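Possible adhesin (Caldicellulosiruptor kronotskyensis, PDB 4WA0) probably mediates attachment of the bacterium to cellulose as a tapirin, of which this chain is the C-terminal beta-helix domain. Local coordinates at residues K182-T187 with Y206-S211; R143-V148 with C164-V169; L156-A161 with I176-A181; V117-D122 with T138-R143. All blocks are in the same frame, centred on the assembly; numbering follows the deposited sequence.

Contact 1. Residues K182-T187 with Y206-S211; sequences KLYLAT and YSSSFS
Tyr184 makes the first touch on Phe210, and it does so with the root of its side chain: CB sits over one face of the phenylalanine ring in a CH-pi contact, 3.7 Å from Phe210 CD2 and 4.2 Å from the ring centroid. Phe210 has CG between its backbone N and carbonyl carbon (chi1 59°), which lays the ring against the end of strand 182-185. At the edge of the Tyr184 ring, near its plane, Ser208 OG lies 3.7 Å from CD2, and the same ring stacks on Tyr163 of the preceding coil. At Leu185 the backbone takes over. Its carbonyl O receives Ser208 N at 2.9 Å in a fairly straight bond (162° at the hydrogen). The leucine side chain runs alongside Tyr206, pointing the same way, with Leu185 CD1 3.9 Å from Tyr206 CD1. Next, the edge of the Phe210 ring lies against Ala186 N, and Phe210 CZ is 4.2 Å from Ala186 CB, while a water donates to both Ala186 O and Ser208 O. Thr187 closes the walk: its O accepts from Ser207 N at 3.1 Å, the donor standing 72° out of the carbonyl plane. The threonine hydroxyl bonds to Asn165 O, whereas Ser207 OG pairs with Thr188 OG1. The run of parallel strands on this face has ended with 203-205, and the loop that follows crosses the coil beneath it and covers this end of the beta-helix.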
# COMPACT_ATOMS: atom_id res chain seq x y z
N LYS A 182 -5.53 2.22 -28.44
CA LYS A 182 -6.61 3.12 -28.81
C LYS A 182 -6.66 4.23 -27.75
O LYS A 182 -6.93 3.91 -26.54
CB LYS A 182 -7.96 2.39 -28.76
CG LYS A 182 -7.95 1.22 -29.75
CD LYS A 182 -9.14 0.28 -29.71
CE LYS A 182 -9.26 -0.47 -28.39
NZ LYS A 182 -8.06 -1.34 -28.18
N LEU A 183 -6.40 5.47 -28.15
CA LEU A 183 -6.53 6.62 -27.25
C LEU A 183 -7.78 7.43 -27.63
O LEU A 183 -7.94 7.82 -28.81
CB LEU A 183 -5.35 7.55 -27.35
CG LEU A 183 -5.29 8.84 -26.51
CD1 LEU A 183 -5.47 8.54 -25.04
CD2 LEU A 183 -4.01 9.60 -26.85
N TYR A 184 -8.61 7.71 -26.65
CA TYR A 184 -9.83 8.50 -26.83
C TYR A 184 -9.73 9.73 -25.98
O TYR A 184 -9.52 9.60 -24.78
CB TYR A 184 -11.11 7.75 -26.45
CG TYR A 184 -11.37 6.39 -27.12
CD1 TYR A 184 -10.81 5.23 -26.63
CD2 TYR A 184 -12.29 6.28 -28.16
CE1 TYR A 184 -11.10 3.98 -27.22
CE2 TYR A 184 -12.55 5.07 -28.75
CZ TYR A 184 -11.97 3.92 -28.25
OH TYR A 184 -12.28 2.70 -28.80
N LEU A 185 -9.83 10.92 -26.61
CA LEU A 185 -9.73 12.16 -25.89
C LEU A 185 -11.00 12.91 -26.12
O LEU A 185 -11.46 12.99 -27.26
CB LEU A 185 -8.51 12.96 -26.44
CG LEU A 185 -7.17 12.29 -26.21
CD1 LEU A 185 -6.12 13.12 -26.87
CD2 LEU A 185 -6.93 12.15 -24.72
N ALA A 186 -11.59 13.45 -25.06
CA ALA A 186 -12.84 14.24 -25.16
C ALA A 186 -12.62 15.61 -25.82
O ALA A 186 -13.54 16.24 -26.20
CB ALA A 186 -13.43 14.43 -23.78
N THR A 187 -11.39 16.07 -25.83
CA THR A 187 -10.99 17.39 -26.40
C THR A 187 -9.86 17.18 -27.36
O THR A 187 -9.36 16.02 -27.57
CB THR A 187 -10.50 18.31 -25.21
OG1 THR A 187 -9.40 17.68 -24.52
CG2 THR A 187 -11.64 18.56 -24.20
N TYR A 206 -9.56 12.09 -31.43
CA TYR A 206 -9.58 13.41 -30.75
C TYR A 206 -10.95 13.95 -30.67
O TYR A 206 -11.74 13.77 -31.60
CB TYR A 206 -8.70 14.38 -31.48
CG TYR A 206 -7.21 14.08 -31.57
CD1 TYR A 206 -6.35 14.39 -30.52
CD2 TYR A 206 -6.62 13.63 -32.77
CE1 TYR A 206 -5.00 14.18 -30.62
CE2 TYR A 206 -5.24 13.47 -32.88
CZ TYR A 206 -4.45 13.77 -31.78
OH TYR A 206 -3.09 13.59 -31.79
N SER A 207 -11.33 14.64 -29.58
CA SER A 207 -12.69 15.18 -29.41
C SER A 207 -13.75 14.15 -29.79
O SER A 207 -14.63 14.39 -30.65
CB SER A 207 -12.88 16.48 -30.19
OG SER A 207 -12.05 17.48 -29.58
N SER A 208 -13.64 13.02 -29.10
CA SER A 208 -14.34 11.77 -29.41
C SER A 208 -15.52 11.74 -28.50
O SER A 208 -15.51 12.31 -27.40
CB SER A 208 -13.34 10.56 -29.11
OG SER A 208 -14.03 9.36 -29.20
N SER A 209 -16.62 11.12 -28.93
CA SER A 209 -17.81 10.90 -28.09
C SER A 209 -17.78 9.40 -27.68
O SER A 209 -17.90 8.50 -28.54
CB SER A 209 -19.13 11.22 -28.84
OG SER A 209 -19.19 12.54 -29.38
N PHE A 210 -17.62 9.15 -26.39
CA PHE A 210 -17.37 7.84 -25.82
C PHE A 210 -17.93 7.90 -24.40
O PHE A 210 -18.13 8.99 -23.81
CB PHE A 210 -15.87 7.48 -25.80
CG PHE A 210 -15.01 8.46 -25.01
CD1 PHE A 210 -14.96 8.41 -23.61
CD2 PHE A 210 -14.34 9.46 -25.66
CE1 PHE A 210 -14.17 9.29 -22.90
CE2 PHE A 210 -13.59 10.38 -24.96
CZ PHE A 210 -13.49 10.28 -23.60
N SER A 211 -18.18 6.71 -23.87
CA SER A 211 -18.49 6.55 -22.45
C SER A 211 -17.24 6.06 -21.66
O SER A 211 -16.49 5.25 -22.17
CB SER A 211 -19.65 5.55 -22.34
OG SER A 211 -20.82 6.10 -22.93
O HOH W 1 -15.95 15.02 -27.16

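Contact 2. Residues R143-V148 with C164-V169; sequences RGTLEV and CNSLVV
Leu146 beds into the notch formed by Cys164 and Leu167. Cys164 SG lies 4.0 Å from Leu146 CB, and Leu167 CD1 is 3.9 Å from Leu146 CD2. The two leucines run side by side, each with CG anti to its own backbone N (174° and -179°), so one bump stacks on its twin in the next coil, and Leu167 CD1 also reaches over Leu146 O. Further on, a branch of Val169, CG2, settles 4.2 Å from Val148 CB on the same buried face. Such like-on-like stacking inside parallel, in-register strands is a familiar feature of parallel beta-helices; here the axes of strands 145-148 and 166-169 come to 4.6 Å, locked by backbone bonds such as Val148 N to Val168 O. On the reverse face Thr145 fills the dip between Ser166 and Val168: its OG1 rests 3.6 Å from Ser166 CB, while its methyl CG2 meets Val168 CG2 at 4.1 Å. At the corner, Asn165 CB lies against two carbonyl oxygens, 3.3 Å from Arg143 O and also close to Gly144 O, which takes only weak bonds from Asn165 N and Ser166 N. A water spans Thr145 OG1 and Asn165 OD1.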
# COMPACT_ATOMS: atom_id res chain seq x y z
N ARG A 143 -10.76 10.91 -15.80
CA ARG A 143 -11.87 11.84 -16.03
C ARG A 143 -11.42 13.25 -16.24
O ARG A 143 -12.17 14.06 -16.76
CB ARG A 143 -12.92 11.83 -14.89
CG ARG A 143 -13.46 10.47 -14.54
CD ARG A 143 -14.16 9.89 -15.71
NE ARG A 143 -14.88 8.63 -15.35
CZ ARG A 143 -16.19 8.44 -15.37
NH1 ARG A 143 -17.01 9.46 -15.65
NH2 ARG A 143 -16.69 7.23 -15.08
N GLY A 144 -10.23 13.56 -15.77
CA GLY A 144 -9.62 14.82 -16.04
C GLY A 144 -8.53 14.78 -17.10
O GLY A 144 -8.66 14.16 -18.15
N THR A 145 -7.43 15.42 -16.80
CA THR A 145 -6.37 15.58 -17.70
C THR A 145 -5.27 14.56 -17.40
O THR A 145 -4.94 14.36 -16.23
CB THR A 145 -5.76 17.02 -17.63
OG1 THR A 145 -6.81 18.01 -17.87
CG2 THR A 145 -4.55 17.20 -18.55
N LEU A 146 -4.69 14.02 -18.43
CA LEU A 146 -3.43 13.26 -18.39
C LEU A 146 -2.35 14.29 -18.80
O LEU A 146 -2.30 14.73 -19.94
CB LEU A 146 -3.48 12.07 -19.33
CG LEU A 146 -2.17 11.28 -19.49
CD1 LEU A 146 -1.64 10.79 -18.16
CD2 LEU A 146 -2.28 10.11 -20.51
N GLU A 147 -1.50 14.67 -17.85
CA GLU A 147 -0.47 15.70 -18.02
C GLU A 147 0.86 14.99 -17.89
O GLU A 147 1.15 14.37 -16.84
CB GLU A 147 -0.62 16.77 -16.91
CG GLU A 147 0.42 17.83 -17.10
CD GLU A 147 0.28 19.00 -16.14
OE1 GLU A 147 -0.62 18.96 -15.26
OE2 GLU A 147 1.12 19.93 -16.28
N VAL A 148 1.69 15.10 -18.90
CA VAL A 148 2.97 14.40 -18.98
C VAL A 148 4.06 15.41 -19.32
O VAL A 148 4.12 15.90 -20.46
CB VAL A 148 2.94 13.26 -20.04
CG1 VAL A 148 4.16 12.36 -19.97
CG2 VAL A 148 1.66 12.39 -19.97
N CYS A 164 -9.50 9.68 -21.79
CA CYS A 164 -9.11 10.87 -20.96
C CYS A 164 -9.93 12.05 -21.44
O CYS A 164 -10.28 12.16 -22.60
CB CYS A 164 -7.60 11.34 -20.94
SG CYS A 164 -6.41 10.01 -21.05
N ASN A 165 -10.19 12.97 -20.55
CA ASN A 165 -10.75 14.22 -21.01
C ASN A 165 -9.84 15.07 -21.85
O ASN A 165 -10.26 15.63 -22.86
CB ASN A 165 -11.26 15.05 -19.80
CG ASN A 165 -11.96 16.31 -20.23
OD1 ASN A 165 -11.38 17.40 -20.11
ND2 ASN A 165 -13.10 16.17 -20.85
N SER A 166 -8.59 15.19 -21.43
CA SER A 166 -7.63 16.09 -22.04
C SER A 166 -6.23 15.52 -21.85
O SER A 166 -5.98 14.74 -20.92
CB SER A 166 -7.69 17.47 -21.34
OG SER A 166 -8.92 18.12 -21.61
N LEU A 167 -5.35 15.94 -22.75
CA LEU A 167 -3.97 15.52 -22.78
C LEU A 167 -3.06 16.70 -22.92
O LEU A 167 -3.31 17.58 -23.78
CB LEU A 167 -3.77 14.57 -23.93
CG LEU A 167 -2.35 14.03 -24.08
CD1 LEU A 167 -1.85 13.16 -22.93
CD2 LEU A 167 -2.20 13.34 -25.43
N VAL A 168 -2.03 16.79 -22.05
CA VAL A 168 -1.02 17.78 -22.18
C VAL A 168 0.31 17.07 -22.10
O VAL A 168 0.57 16.33 -21.09
CB VAL A 168 -1.14 18.84 -21.06
CG1 VAL A 168 0.05 19.74 -21.04
CG2 VAL A 168 -2.46 19.62 -21.14
N VAL A 169 1.15 17.29 -23.09
CA VAL A 169 2.50 16.72 -23.10
C VAL A 169 3.48 17.82 -23.54
O VAL A 169 3.34 18.43 -24.62
CB VAL A 169 2.63 15.52 -24.08
CG1 VAL A 169 4.04 14.95 -24.07
CG2 VAL A 169 1.60 14.43 -23.82
O HOH W 2 -9.47 17.86 -17.99

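Contact 3. Residues L156-A161 with I176-A181; sequences LKSNSA and ILENGA
Leu156 is held between Ile176 and Glu178 by two nearly straight backbone hydrogen bonds: Leu156 N reaches Ile176 O at 2.7 Å, and Glu178 N reaches Leu156 O at 2.9 Å. Past this last parallel bridge both chains swing through type II beta turns, Lys157 to Ser160 and Glu178 to Ala181, which stack on each other as successive corners of the beta-helix. A further backbone bond, Asn159 N to Asn179 O (3.1 Å), ties turn to turn, and Asn159 CA lies 3.3 Å from Gly180 O in a CA-H...O contact. Within the first turn the Ser160 hydroxyl donates in the carbonyl plane, on a lone pair, to Lys157 O, which also accepts Ser160 N. The charged interaction lies on the outer side. Lys157 is bent at chi2 and chi3 (-74° and -76°), folding it alongside the extended Glu178 until NZ meets OE2 on its syn side at 2.8 Å, a salt bridge. The other carboxylate oxygen, OE1, takes Ser158 N at 3.0 Å on its anti side, in a bent bond. Apolar contact centres on Leu156, whose CB packs 4.1 Å from Ala181 CB and whose CD1 lies 4.3 Å from Leu177 CG. With one oxygen held by an ammonium group and the other by a backbone N-H of the neighbouring turn, the Glu178 carboxylate is restrained in its rotation and would be expected to favour its charged form.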
# COMPACT_ATOMS: atom_id res chain seq x y z
N LEU A 156 1.29 3.52 -23.92
CA LEU A 156 0.03 2.77 -24.00
C LEU A 156 0.37 1.47 -24.73
O LEU A 156 0.71 1.49 -25.92
CB LEU A 156 -1.12 3.60 -24.65
CG LEU A 156 -1.19 5.07 -24.05
CD1 LEU A 156 -2.38 5.80 -24.71
CD2 LEU A 156 -1.34 5.03 -22.55
N LYS A 157 0.33 0.34 -24.03
CA LYS A 157 0.83 -0.91 -24.64
C LYS A 157 -0.15 -1.44 -25.69
O LYS A 157 -1.28 -0.99 -25.84
CB LYS A 157 1.14 -1.98 -23.59
CG LYS A 157 2.09 -1.50 -22.48
CD LYS A 157 3.51 -1.39 -22.94
CE LYS A 157 4.15 -2.76 -23.06
NZ LYS A 157 5.49 -2.58 -23.70
N SER A 158 0.27 -2.46 -26.41
CA SER A 158 -0.52 -2.93 -27.55
C SER A 158 -1.95 -3.31 -27.21
O SER A 158 -2.21 -3.99 -26.18
CB SER A 158 0.20 -4.03 -28.31
OG SER A 158 0.44 -5.10 -27.45
N ASN A 159 -2.87 -2.84 -28.05
CA ASN A 159 -4.31 -3.07 -27.93
C ASN A 159 -4.98 -2.55 -26.69
O ASN A 159 -6.14 -2.88 -26.42
CB ASN A 159 -4.59 -4.54 -28.17
CG ASN A 159 -4.07 -4.95 -29.52
OD1 ASN A 159 -4.48 -4.37 -30.52
ND2 ASN A 159 -3.05 -5.83 -29.55
N SER A 160 -4.28 -1.66 -25.96
CA SER A 160 -4.85 -1.05 -24.76
C SER A 160 -5.96 -0.07 -25.22
O SER A 160 -6.09 0.20 -26.42
CB SER A 160 -3.77 -0.34 -23.91
OG SER A 160 -3.16 0.69 -24.66
N ALA A 161 -6.79 0.38 -24.29
CA ALA A 161 -7.87 1.36 -24.51
C ALA A 161 -7.75 2.38 -23.40
O ALA A 161 -7.79 2.05 -22.17
CB ALA A 161 -9.22 0.68 -24.46
N ILE A 176 3.60 7.49 -25.93
CA ILE A 176 3.87 6.46 -26.93
C ILE A 176 2.71 5.51 -27.05
O ILE A 176 2.24 4.97 -26.00
CB ILE A 176 5.14 5.70 -26.54
CG1 ILE A 176 6.30 6.68 -26.40
CG2 ILE A 176 5.41 4.59 -27.58
CD1 ILE A 176 7.24 6.41 -25.25
N LEU A 177 2.19 5.32 -28.27
CA LEU A 177 1.16 4.30 -28.51
C LEU A 177 1.80 3.12 -29.23
O LEU A 177 2.49 3.29 -30.22
CB LEU A 177 0.03 4.77 -29.37
CG LEU A 177 -1.09 5.57 -28.76
CD1 LEU A 177 -0.59 6.96 -28.43
CD2 LEU A 177 -2.34 5.65 -29.62
N GLU A 178 1.67 1.92 -28.64
CA GLU A 178 2.11 0.72 -29.37
C GLU A 178 1.01 0.27 -30.30
O GLU A 178 -0.13 0.77 -30.30
CB GLU A 178 2.45 -0.41 -28.41
CG GLU A 178 3.61 -0.08 -27.49
CD GLU A 178 4.02 -1.29 -26.61
OE1 GLU A 178 3.24 -2.30 -26.46
OE2 GLU A 178 5.15 -1.16 -26.10
N ASN A 179 1.33 -0.74 -31.12
CA ASN A 179 0.38 -1.24 -32.13
C ASN A 179 -0.99 -1.60 -31.55
O ASN A 179 -1.08 -2.34 -30.57
CB ASN A 179 1.02 -2.50 -32.74
CG ASN A 179 0.26 -3.04 -33.92
OD1 ASN A 179 -0.64 -3.87 -33.76
ND2 ASN A 179 0.62 -2.60 -35.08
N GLY A 180 -2.05 -1.10 -32.15
CA GLY A 180 -3.43 -1.38 -31.76
C GLY A 180 -3.91 -0.71 -30.52
O GLY A 180 -5.12 -0.83 -30.17
N ALA A 181 -3.03 0.11 -29.89
CA ALA A 181 -3.50 0.87 -28.72
C ALA A 181 -4.54 1.90 -29.25
O ALA A 181 -4.45 2.39 -30.43
CB ALA A 181 -2.35 1.57 -28.04

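Contact 4. Residues V117-D122 with T138-R143; sequences VQLFSD and TLASIR
Phe120 spreads its ring obliquely across two side chains of the strand in the next coil, with CD2 3.8 Å from Ser141 CB and CZ 3.9 Å from Leu139 CD2. These are adjacent coils of the parallel beta-helix, their strands 119-121 and 139-142 lying in register at an angle of 5°, so each residue meets its counterpart one coil further on. Gln118 shares the outward face with Phe120 and Leu139. Its chain is extended beyond CG and brings CD to the edge of the Phe120 ring, in its plane, and OE1 to 3.9 Å from Leu139 CD2, while NE2 bonds to Thr99 OG1 on the other side. Pro216, in a later loop, covers both Gln118 and Phe120. The opposite face belongs to the interior of the helix, where Leu119 CB rests 4.0 Å from Ala140 CB. Backbone bonds zip the pair together from corner to corner. Val117 O begins the series by accepting two donors in its carbonyl plane, Thr138 N and Leu139 N; Ser141 N to Leu119 O and Ser121 N to Ser141 O continue it, both nearly along the C=O axis. Beside the first corner, Val117 CG1 and Thr138 OG1 lie 3.5 Å apart, their side chains running the same way. At the far corner Arg143 N bonds to Ser121 O. Ser141 OG bonds to Pro213 O and also receives a water 3.2 Å away; the same water donates to Ser121 O at 2.9 Å and accepts from Arg143 NE at 3.3 Å.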
# COMPACT_ATOMS: atom_id res chain seq x y z
N VAL A 117 -2.05 -2.53 -15.19
CA VAL A 117 -2.94 -3.15 -16.16
C VAL A 117 -4.15 -2.28 -16.42
O VAL A 117 -4.43 -1.96 -17.60
CB VAL A 117 -3.31 -4.59 -15.77
CG1 VAL A 117 -4.30 -5.18 -16.75
CG2 VAL A 117 -2.09 -5.46 -15.59
N GLN A 118 -4.86 -1.85 -15.36
CA GLN A 118 -5.98 -0.94 -15.51
C GLN A 118 -5.87 0.14 -14.48
O GLN A 118 -5.53 -0.10 -13.32
CB GLN A 118 -7.33 -1.62 -15.51
CG GLN A 118 -7.58 -2.57 -14.44
CD GLN A 118 -8.93 -3.27 -14.51
OE1 GLN A 118 -9.64 -3.28 -15.54
NE2 GLN A 118 -9.28 -3.91 -13.41
N LEU A 119 -6.06 1.35 -14.96
CA LEU A 119 -6.02 2.58 -14.16
C LEU A 119 -7.35 3.30 -14.24
O LEU A 119 -7.93 3.53 -15.33
CB LEU A 119 -4.90 3.47 -14.73
CG LEU A 119 -4.63 4.78 -13.99
CD1 LEU A 119 -3.19 5.16 -14.11
CD2 LEU A 119 -5.54 5.91 -14.46
N PHE A 120 -7.83 3.75 -13.09
CA PHE A 120 -9.07 4.55 -13.01
C PHE A 120 -8.81 5.71 -12.15
O PHE A 120 -8.42 5.50 -10.97
CB PHE A 120 -10.19 3.73 -12.39
CG PHE A 120 -10.61 2.56 -13.21
CD1 PHE A 120 -9.99 1.33 -13.07
CD2 PHE A 120 -11.63 2.69 -14.14
CE1 PHE A 120 -10.35 0.28 -13.87
CE2 PHE A 120 -11.99 1.62 -14.95
CZ PHE A 120 -11.32 0.43 -14.82
N SER A 121 -8.98 6.92 -12.67
CA SER A 121 -8.81 8.13 -11.92
C SER A 121 -10.03 8.97 -12.12
O SER A 121 -10.50 9.14 -13.28
CB SER A 121 -7.58 8.92 -12.33
OG SER A 121 -7.71 10.28 -11.89
N ASP A 122 -10.53 9.53 -11.03
CA ASP A 122 -11.72 10.41 -11.08
C ASP A 122 -11.34 11.87 -11.30
O ASP A 122 -12.21 12.74 -11.37
CB ASP A 122 -12.63 10.22 -9.85
CG ASP A 122 -13.36 8.91 -9.85
OD1 ASP A 122 -13.48 8.28 -10.94
OD2 ASP A 122 -13.89 8.57 -8.74
N THR A 138 -3.62 -2.47 -20.42
CA THR A 138 -4.96 -2.82 -20.94
C THR A 138 -5.97 -1.65 -21.05
O THR A 138 -6.61 -1.43 -22.08
CB THR A 138 -5.52 -4.03 -20.15
OG1 THR A 138 -4.60 -5.10 -20.27
CG2 THR A 138 -6.84 -4.50 -20.63
N LEU A 139 -6.17 -0.93 -19.93
CA LEU A 139 -7.23 0.03 -19.85
C LEU A 139 -6.91 1.18 -18.92
O LEU A 139 -6.30 1.00 -17.84
CB LEU A 139 -8.44 -0.70 -19.36
CG LEU A 139 -9.75 -0.01 -19.05
CD1 LEU A 139 -10.35 0.44 -20.35
CD2 LEU A 139 -10.79 -0.93 -18.43
N ALA A 140 -7.33 2.38 -19.30
CA ALA A 140 -7.23 3.53 -18.37
C ALA A 140 -8.42 4.44 -18.65
O ALA A 140 -8.87 4.62 -19.81
CB ALA A 140 -5.91 4.29 -18.49
N SER A 141 -8.96 4.93 -17.58
CA SER A 141 -10.07 5.86 -17.57
C SER A 141 -9.71 6.99 -16.64
O SER A 141 -9.61 6.79 -15.39
CB SER A 141 -11.32 5.09 -17.09
OG SER A 141 -12.43 5.95 -17.00
N ILE A 142 -9.53 8.18 -17.25
CA ILE A 142 -9.05 9.37 -16.57
C ILE A 142 -10.04 10.47 -16.83
O ILE A 142 -10.12 10.98 -17.95
CB ILE A 142 -7.64 9.75 -17.04
CG1 ILE A 142 -6.68 8.56 -16.79
CG2 ILE A 142 -7.20 11.09 -16.45
CD1 ILE A 142 -5.32 8.69 -17.40
N ARG A 143 -10.76 10.91 -15.80
CA ARG A 143 -11.87 11.84 -16.03
C ARG A 143 -11.42 13.25 -16.24
O ARG A 143 -12.17 14.06 -16.76
CB ARG A 143 -12.92 11.83 -14.89
CG ARG A 143 -13.46 10.47 -14.54
CD ARG A 143 -14.16 9.89 -15.71
NE ARG A 143 -14.88 8.63 -15.35
CZ ARG A 143 -16.19 8.44 -15.37
NH1 ARG A 143 -17.01 9.46 -15.65
NH2 ARG A 143 -16.69 7.23 -15.08
O HOH W 3 -12.33 7.06 -14.04

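The four contacts climb one stretch of the beta-helix toward the end marked by strand 203-205. Contact 4 precedes contact 2 along the chain, and Arg143 is common to both, leading from one face round a corner to the next; their centres are 12 Å apart. Contact 3 touches contact 4 through Ala161, whose N probably bonds to Thr138 O at 2.9 Å and whose O probably takes Ala140 N, also at 2.9 Å. Contact 1 adjoins contacts 2 and 3: Lys182 N meets Ser160 O of contact 3, and Thr187 OG1 lies 2.8 Å from Asn165 O of contact 2. Contacts 2 and 3 lie about 17 Å apart between centres, on different faces. The magnesium site lies away from all four.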